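Local coordinates for exopolysaccharide biosynthesis protein (Pantoea stewartii subsp. stewartii DC283, PDB 6TGF), which modifies the glycan of the bacterial biofilm and is built like a bacteriophage tailspike, with a parallel beta-helix, probably acting as a glycan hydrolase, at residues 233-239 / 269-275; 362-368 / 385-391; 187-191 / 201-205. One frame throughout, in Å; residues are numbered along the deposited sequence.

In the fold
Contacts 3, 1 and 2 follow one another along the chain. Contact 3 lies farthest out, its centre about 43 Å from the chain centre, and joins two antiparallel strands of a small sheet before the beta-helix. It has buried apolar residues on one face and exposed charged ones on the other. Contact 1 holds a preceding loop to an early strand of the beta-helix, with mostly buried, apolar side chains and one weak backbone bond. Contact 2, its centre about 13 Å from the chain centre, pairs parallel strands of successive beta-helix coils through a ladder of backbone bonds. The centres of contacts 1 and 2 are about 23 Å apart. Both meet other subunits; contact 3 meets none.

Contact 1 (233-239 / 269-275); sequences YNRLSLF and ICVQFPA
The carbonyl oxygen of Gln272 receives the one hydrogen bond between the segments. Leu238 N lies 3.0 Å from Gln272 O, but the bond is bent to 128° and weak. Ser237 CA adds a CA-H...O contact to the same oxygen.

Most of the contact is apolar. Leu238 CG is anti to its own carbonyl carbon (chi1 -75°), and the leucine end reaches 269-275. Its CD1 methyl sits over the centre of one Phe273 ring face, 3.5 Å from the ring centroid and 14° off the normal. This is a CH-pi contact. The same methyl touches Val271, with Leu238 CD1 4.1 Å from Val271 CG1. At the far end, Pro274 packs its CG over one face of the Phe239 ring; the exact spacing is doubtful. Ile269 works at the opposite end. Its CD1 methyl comes within 3.3 Å of Asn234 O and also lies near the carbonyl oxygen of Leu236. Asn234 and Ile269 pass each other in opposite directions, with Asn234 OD1 3.6 Å from Ile269 CB.

The amide of Gln272 is held by Phe273 O and Arg294. Gln272 NE2 gives a bond of 3.1 Å to Phe273 O, and Arg294 holds OE1. Helix 252-265 packs on Leu236 and Leu238, and Phe278 meets Phe273 edge to face. Strand 271-272 pairs with strand 290-296 of the parallel beta-helix. The loop 233-239 therefore joins this early strand mainly by apolar packing, with one weak backbone hydrogen bond.

Contact 2 (362-368 / 385-391); sequences CLRFNNV and QWYASAC
Leu363 to Asn366 pair in parallel with Trp386 to Ser389, the short strand axes 4.6 Å apart and only 6° from parallel. The backbone bonds run in both directions. Tyr387 N gives to Leu363 O at 2.8 Å, Phe365 N to Tyr387 O, and Ser389 N to Phe365 O at 2.7 Å. Asn367 N carries the ladder on to Ser389 O, a nearly straight bond.

On the face with Arg364 and Tyr387, the guanidinium lies flat on the tyrosine ring. The centres are 4.2 Å apart and the planes meet at 18°. It is an offset stack as well as a cation-pi contact. Arg364 NH1 does the closest touching, 3.3 Å from Tyr387 CD1, toward the rim of the ring. The arginine chain bends at chi3 (106°), which turns its end toward the tyrosine. Farther along this face, Asn366 OD1 meets Ser389 CB.

The other face carries Leu363, Phe365, Trp386 and Ala388, all buried. Leu363 and Trp386 meet through their CB atoms at 4.2 Å. Beyond the strand ends, Cys391 SG touches both Phe365 CB and Val368 CB, the latter at 3.8 Å, and takes a weak bond from Val368 N. A water donates to both Asn367 OD1 and Ala390 O, while Asn335 binds Asn367 ND2.

These strands belong to stacked coils of the beta-helix. Strand 332-335, on the preceding coil, bonds to the backbones of Arg364 and Asn366. Strand 414-422 follows 380-389, and there Phe419 stacks on Trp386. On the opposite side of the sheet from that stack, Tyr387 OH bonds to Arg359 of the third subunit.

Contact 3 (187-191 / 201-205); sequences KIKLK and GGEFV
Ile188 and Phe204 bond to each other twice through their backbones. Ile188 N gives to Phe204 O at 2.8 Å, and Phe204 N returns the bond to Ile188 O at 2.9 Å and 173°. Leu190 and Gly202 form the second such pair. Leu190 N lies 2.8 Å from Gly202 O, and Gly202 N gives back to Leu190 O. Between these pairs, Lys189 and Glu203 face each other as a non-hydrogen-bonded pair. CA-H...O contacts run from Lys187 CA to Phe204 O and from Glu203 CA to Ile188 O. At the loop end, a water accepts from Gly201 N and donates weakly to Lys191 O, bridging the two segments.

Strands 187-190 and 202-207 thus form a beta hairpin, with the two short segments at 149° to each other. They are inner strands of a mixed five-stranded sheet. Strand 168-170 bonds to the backbone of Lys189, and strand 224-228 flanks 202-207 on its other side. The long connection from 192 to 200 has no helix or strand.

Apolar packing occupies the face of Ile188, Leu190 and Phe204. Ile188 CG2 touches Phe204 CB at 3.7 Å. Leu190 CB lies 3.7 Å from Phe204 CE1; CG, anti to the backbone N (chi1 -179°), carries CD2 to the ring as well. Trp226 covers Ile188 and Phe204 from strand 224-228, and helix 173-176 adds Val173 against Leu190.

Charged groups take the exposed face. The extended Glu203 chain brings OE2 to 3.4 Å from Lys187 CD, so the carboxylate meets the lysine's aliphatic part. The ammonium stays beyond salt-bridge range, with Lys187 NZ 4.2 Å from Glu203 OE2.

Contact 1 (233-239 / 269-275)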
# COMPACT_ATOMS: atom_id res chain seq x y z
N TYR B 233 22.81 16.92 -11.38
CA TYR B 233 21.79 18.00 -11.45
C TYR B 233 20.68 17.75 -10.42
O TYR B 233 19.92 18.69 -10.13
CB TYR B 233 21.20 18.12 -12.86
CG TYR B 233 22.09 18.82 -13.86
CD1 TYR B 233 22.44 20.15 -13.70
CD2 TYR B 233 22.59 18.16 -14.97
CE1 TYR B 233 23.26 20.81 -14.60
CE2 TYR B 233 23.41 18.80 -15.89
CZ TYR B 233 23.74 20.13 -15.71
OH TYR B 233 24.55 20.76 -16.61
N ASN B 234 20.59 16.52 -9.88
CA ASN B 234 19.56 16.12 -8.89
C ASN B 234 19.98 16.54 -7.47
O ASN B 234 19.14 16.39 -6.56
CB ASN B 234 19.27 14.62 -8.96
CG ASN B 234 18.47 14.24 -10.19
OD1 ASN B 234 17.53 14.93 -10.56
ND2 ASN B 234 18.85 13.14 -10.82
N ARG B 235 21.20 17.05 -7.28
CA ARG B 235 21.73 17.50 -5.96
C ARG B 235 21.66 19.03 -5.85
O ARG B 235 22.00 19.55 -4.76
CB ARG B 235 23.17 17.01 -5.77
CG ARG B 235 23.30 15.49 -5.77
CD ARG B 235 24.62 14.98 -5.25
NE ARG B 235 24.72 15.08 -3.79
CZ ARG B 235 25.49 15.94 -3.12
NH1 ARG B 235 26.28 16.79 -3.75
NH2 ARG B 235 25.47 15.92 -1.79
N LEU B 236 21.23 19.74 -6.91
CA LEU B 236 20.97 21.20 -6.87
C LEU B 236 19.79 21.47 -5.93
O LEU B 236 18.89 20.61 -5.83
CB LEU B 236 20.66 21.71 -8.29
CG LEU B 236 21.86 21.87 -9.22
CD1 LEU B 236 21.40 22.16 -10.64
CD2 LEU B 236 22.80 22.96 -8.74
N SER B 237 19.80 22.63 -5.26
CA SER B 237 18.71 23.12 -4.37
C SER B 237 18.48 24.61 -4.63
O SER B 237 19.26 25.20 -5.40
CB SER B 237 19.02 22.85 -2.92
OG SER B 237 20.08 23.69 -2.46
N LEU B 238 17.46 25.19 -4.00
CA LEU B 238 17.09 26.63 -4.17
C LEU B 238 18.18 27.53 -3.60
O LEU B 238 18.22 28.71 -3.99
CB LEU B 238 15.74 26.89 -3.49
CG LEU B 238 14.51 26.37 -4.24
CD1 LEU B 238 13.27 26.46 -3.36
CD2 LEU B 238 14.30 27.14 -5.53
N PHE B 239 19.04 27.02 -2.71
CA PHE B 239 20.25 27.72 -2.19
C PHE B 239 21.13 28.15 -3.38
O PHE B 239 21.68 29.26 -3.34
CB PHE B 239 21.06 26.85 -1.22
CG PHE B 239 20.51 26.71 0.18
CD1 PHE B 239 19.55 27.58 0.68
CD2 PHE B 239 21.00 25.72 1.02
CE1 PHE B 239 19.07 27.45 1.98
CE2 PHE B 239 20.52 25.59 2.32
CZ PHE B 239 19.56 26.45 2.79
N ILE B 269 14.00 17.35 -11.92
CA ILE B 269 14.10 17.72 -10.47
C ILE B 269 13.24 18.96 -10.21
O ILE B 269 12.67 19.06 -9.10
CB ILE B 269 15.55 17.93 -10.00
CG1 ILE B 269 15.61 17.95 -8.46
CG2 ILE B 269 16.16 19.18 -10.63
CD1 ILE B 269 16.93 18.41 -7.87
N CYS B 270 13.16 19.87 -11.18
CA CYS B 270 12.26 21.05 -11.16
C CYS B 270 12.65 21.93 -9.95
O CYS B 270 13.75 22.50 -9.99
CB CYS B 270 10.81 20.59 -11.16
SG CYS B 270 9.62 21.89 -11.59
N VAL B 271 11.81 22.01 -8.91
CA VAL B 271 12.03 22.89 -7.72
C VAL B 271 12.34 22.01 -6.50
O VAL B 271 11.44 21.28 -6.05
CB VAL B 271 10.81 23.80 -7.45
CG1 VAL B 271 11.08 24.80 -6.34
CG2 VAL B 271 10.36 24.52 -8.71
N GLN B 272 13.57 22.10 -5.99
CA GLN B 272 14.06 21.33 -4.81
C GLN B 272 14.45 22.31 -3.70
O GLN B 272 15.43 23.05 -3.88
CB GLN B 272 15.25 20.46 -5.20
CG GLN B 272 15.78 19.59 -4.07
CD GLN B 272 14.77 18.57 -3.61
OE1 GLN B 272 14.19 17.85 -4.42
NE2 GLN B 272 14.56 18.50 -2.31
N PHE B 273 13.69 22.32 -2.60
CA PHE B 273 14.01 23.04 -1.34
C PHE B 273 15.05 22.24 -0.55
O PHE B 273 14.98 21.02 -0.49
CB PHE B 273 12.78 23.20 -0.45
CG PHE B 273 11.78 24.25 -0.88
CD1 PHE B 273 10.75 23.92 -1.74
CD2 PHE B 273 11.86 25.54 -0.39
CE1 PHE B 273 9.82 24.88 -2.12
CE2 PHE B 273 10.93 26.50 -0.77
CZ PHE B 273 9.91 26.16 -1.63
N PRO B 274 16.04 22.91 0.08
CA PRO B 274 16.82 22.28 1.14
C PRO B 274 16.01 22.32 2.44
O PRO B 274 14.94 22.92 2.43
CB PRO B 274 18.11 23.12 1.20
CG PRO B 274 17.71 24.48 0.66
CD PRO B 274 16.47 24.29 -0.18
N ALA B 275 16.50 21.68 3.50
CA ALA B 275 15.85 21.68 4.84
C ALA B 275 15.83 23.11 5.38
O ALA B 275 16.80 23.86 5.12
CB ALA B 275 16.58 20.73 5.77

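Contact 2 (362-368 / 385-391)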
# COMPACT_ATOMS: atom_id res chain seq x y z
N CYS B 362 3.86 12.90 2.16
CA CYS B 362 4.46 13.56 3.34
C CYS B 362 4.20 15.07 3.29
O CYS B 362 5.16 15.84 3.14
CB CYS B 362 5.95 13.26 3.41
SG CYS B 362 6.30 11.48 3.51
N LEU B 363 2.92 15.46 3.40
CA LEU B 363 2.45 16.87 3.37
C LEU B 363 1.73 17.19 4.68
O LEU B 363 0.80 16.44 5.04
CB LEU B 363 1.51 17.08 2.18
CG LEU B 363 2.05 16.66 0.81
CD1 LEU B 363 1.00 16.88 -0.27
CD2 LEU B 363 3.33 17.42 0.46
N ARG B 364 2.13 18.27 5.37
CA ARG B 364 1.43 18.80 6.57
C ARG B 364 0.82 20.17 6.22
O ARG B 364 1.57 21.04 5.74
CB ARG B 364 2.39 18.92 7.76
CG ARG B 364 2.83 17.58 8.34
CD ARG B 364 3.40 17.69 9.75
NE ARG B 364 2.49 17.19 10.78
CZ ARG B 364 2.28 15.91 11.06
NH1 ARG B 364 2.90 14.96 10.37
NH2 ARG B 364 1.45 15.57 12.02
N PHE B 365 -0.48 20.33 6.45
CA PHE B 365 -1.23 21.60 6.27
C PHE B 365 -1.62 22.15 7.65
O PHE B 365 -2.58 21.64 8.25
CB PHE B 365 -2.45 21.38 5.38
CG PHE B 365 -2.14 20.74 4.05
CD1 PHE B 365 -1.43 21.43 3.08
CD2 PHE B 365 -2.55 19.44 3.77
CE1 PHE B 365 -1.13 20.84 1.86
CE2 PHE B 365 -2.25 18.85 2.55
CZ PHE B 365 -1.55 19.55 1.60
N ASN B 366 -0.88 23.15 8.13
CA ASN B 366 -1.10 23.81 9.45
C ASN B 366 -1.69 25.21 9.21
O ASN B 366 -1.03 26.01 8.52
CB ASN B 366 0.19 23.90 10.26
CG ASN B 366 0.78 22.55 10.59
OD1 ASN B 366 0.06 21.58 10.80
ND2 ASN B 366 2.10 22.48 10.66
N ASN B 367 -2.88 25.47 9.75
CA ASN B 367 -3.51 26.82 9.80
C ASN B 367 -3.64 27.39 8.38
O ASN B 367 -3.30 28.57 8.18
CB ASN B 367 -2.71 27.78 10.69
CG ASN B 367 -2.25 27.13 11.98
OD1 ASN B 367 -3.05 26.90 12.89
ND2 ASN B 367 -0.97 26.83 12.07
N VAL B 368 -4.10 26.57 7.43
CA VAL B 368 -4.33 26.98 6.01
C VAL B 368 -5.73 27.60 5.91
O VAL B 368 -6.71 26.91 6.26
CB VAL B 368 -4.15 25.80 5.04
CG1 VAL B 368 -4.52 26.17 3.61
CG2 VAL B 368 -2.73 25.24 5.09
N GLN B 385 0.21 9.77 3.20
CA GLN B 385 0.86 10.37 4.39
C GLN B 385 0.70 11.89 4.36
O GLN B 385 1.73 12.59 4.22
CB GLN B 385 2.34 9.98 4.45
CG GLN B 385 2.59 8.57 4.94
CD GLN B 385 4.03 8.38 5.35
OE1 GLN B 385 4.35 8.32 6.54
NE2 GLN B 385 4.91 8.33 4.37
N TRP B 386 -0.53 12.39 4.46
CA TRP B 386 -0.82 13.85 4.55
C TRP B 386 -1.60 14.14 5.83
O TRP B 386 -2.44 13.31 6.22
CB TRP B 386 -1.54 14.37 3.30
CG TRP B 386 -2.85 13.69 2.99
CD1 TRP B 386 -3.02 12.53 2.31
CD2 TRP B 386 -4.16 14.17 3.31
NE1 TRP B 386 -4.36 12.24 2.19
CE2 TRP B 386 -5.08 13.23 2.80
CE3 TRP B 386 -4.66 15.30 3.98
CZ2 TRP B 386 -6.46 13.38 2.95
CZ3 TRP B 386 -6.02 15.44 4.13
CH2 TRP B 386 -6.91 14.49 3.61
N TYR B 387 -1.31 15.29 6.45
CA TYR B 387 -1.87 15.71 7.76
C TYR B 387 -2.36 17.16 7.63
O TYR B 387 -1.65 17.98 7.02
CB TYR B 387 -0.81 15.52 8.85
CG TYR B 387 -0.14 14.16 8.85
CD1 TYR B 387 0.90 13.88 7.98
CD2 TYR B 387 -0.56 13.16 9.71
CE1 TYR B 387 1.50 12.63 7.96
CE2 TYR B 387 0.03 11.91 9.71
CZ TYR B 387 1.07 11.64 8.83
OH TYR B 387 1.67 10.41 8.82
N ALA B 388 -3.57 17.44 8.13
CA ALA B 388 -4.19 18.79 8.16
C ALA B 388 -4.57 19.14 9.60
O ALA B 388 -5.32 18.36 10.21
CB ALA B 388 -5.38 18.83 7.24
N SER B 389 -4.07 20.27 10.11
CA SER B 389 -4.32 20.77 11.49
C SER B 389 -4.87 22.19 11.44
O SER B 389 -4.16 23.08 10.93
CB SER B 389 -3.08 20.70 12.34
OG SER B 389 -3.20 21.52 13.49
N ALA B 390 -6.08 22.39 11.97
CA ALA B 390 -6.71 23.71 12.23
C ALA B 390 -6.76 24.54 10.94
O ALA B 390 -6.41 25.73 10.98
CB ALA B 390 -5.94 24.42 13.32
N CYS B 391 -7.18 23.92 9.83
CA CYS B 391 -7.39 24.58 8.52
C CYS B 391 -8.86 24.98 8.38
O CYS B 391 -9.73 24.13 8.68
CB CYS B 391 -6.96 23.67 7.37
SG CYS B 391 -5.23 23.15 7.48
O HOH W 1 -6.02 27.97 12.37

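Contact 3 (187-191 / 201-205)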
# COMPACT_ATOMS: atom_id res chain seq x y z
N LYS B 187 38.96 28.51 -13.93
CA LYS B 187 38.19 27.97 -12.78
C LYS B 187 38.22 28.98 -11.62
O LYS B 187 39.29 29.58 -11.39
CB LYS B 187 38.74 26.61 -12.34
CG LYS B 187 38.53 25.49 -13.35
CD LYS B 187 38.92 24.12 -12.84
CE LYS B 187 39.44 23.22 -13.94
NZ LYS B 187 39.25 21.78 -13.62
N ILE B 188 37.08 29.14 -10.95
CA ILE B 188 36.92 30.03 -9.76
C ILE B 188 36.07 29.29 -8.73
O ILE B 188 35.35 28.36 -9.12
CB ILE B 188 36.32 31.40 -10.18
CG1 ILE B 188 36.78 32.53 -9.26
CG2 ILE B 188 34.81 31.34 -10.29
CD1 ILE B 188 38.24 32.88 -9.40
N LYS B 189 36.17 29.69 -7.46
CA LYS B 189 35.47 29.06 -6.32
C LYS B 189 34.58 30.11 -5.64
O LYS B 189 35.13 31.02 -5.02
CB LYS B 189 36.52 28.46 -5.37
CG LYS B 189 36.05 27.27 -4.55
CD LYS B 189 35.42 27.66 -3.24
CE LYS B 189 34.62 26.53 -2.62
NZ LYS B 189 35.46 25.33 -2.42
N LEU B 190 33.26 29.99 -5.80
CA LEU B 190 32.27 30.89 -5.15
C LEU B 190 31.99 30.38 -3.73
O LEU B 190 31.47 29.26 -3.60
CB LEU B 190 30.98 30.93 -5.99
CG LEU B 190 29.88 31.85 -5.46
CD1 LEU B 190 30.32 33.31 -5.47
CD2 LEU B 190 28.60 31.69 -6.27
N LYS B 191 32.34 31.17 -2.71
CA LYS B 191 32.17 30.83 -1.27
C LYS B 191 30.69 30.59 -0.99
O LYS B 191 30.37 29.59 -0.31
CB LYS B 191 32.73 31.94 -0.38
CG LYS B 191 32.68 31.66 1.11
CD LYS B 191 32.78 32.91 1.98
CE LYS B 191 31.95 32.83 3.24
NZ LYS B 191 30.50 32.99 2.95
N GLY B 201 27.14 28.13 -2.75
CA GLY B 201 28.50 28.27 -3.32
C GLY B 201 28.84 27.07 -4.19
O GLY B 201 28.00 26.15 -4.30
N GLY B 202 30.04 27.07 -4.79
CA GLY B 202 30.53 25.96 -5.62
C GLY B 202 31.67 26.37 -6.53
O GLY B 202 32.20 27.49 -6.36
N GLU B 203 32.04 25.48 -7.46
CA GLU B 203 33.14 25.67 -8.44
C GLU B 203 32.53 26.11 -9.77
O GLU B 203 31.54 25.49 -10.20
CB GLU B 203 33.93 24.37 -8.59
CG GLU B 203 35.10 24.48 -9.55
CD GLU B 203 36.13 23.36 -9.42
OE1 GLU B 203 36.28 22.82 -8.30
OE2 GLU B 203 36.78 23.04 -10.43
N PHE B 204 33.10 27.14 -10.39
CA PHE B 204 32.60 27.77 -11.65
C PHE B 204 33.73 27.83 -12.68
O PHE B 204 34.89 28.09 -12.30
CB PHE B 204 32.01 29.14 -11.34
CG PHE B 204 30.68 29.09 -10.63
CD1 PHE B 204 30.61 28.86 -9.27
CD2 PHE B 204 29.49 29.27 -11.33
CE1 PHE B 204 29.39 28.80 -8.62
CE2 PHE B 204 28.27 29.21 -10.68
CZ PHE B 204 28.23 28.97 -9.32
N VAL B 205 33.37 27.61 -13.95
CA VAL B 205 34.30 27.62 -15.12
C VAL B 205 33.87 28.77 -16.04
O VAL B 205 32.68 28.81 -16.43
CB VAL B 205 34.33 26.25 -15.82
CG1 VAL B 205 32.95 25.77 -16.27
CG2 VAL B 205 35.29 26.23 -17.00
O HOH W 2 27.94 27.07 -0.41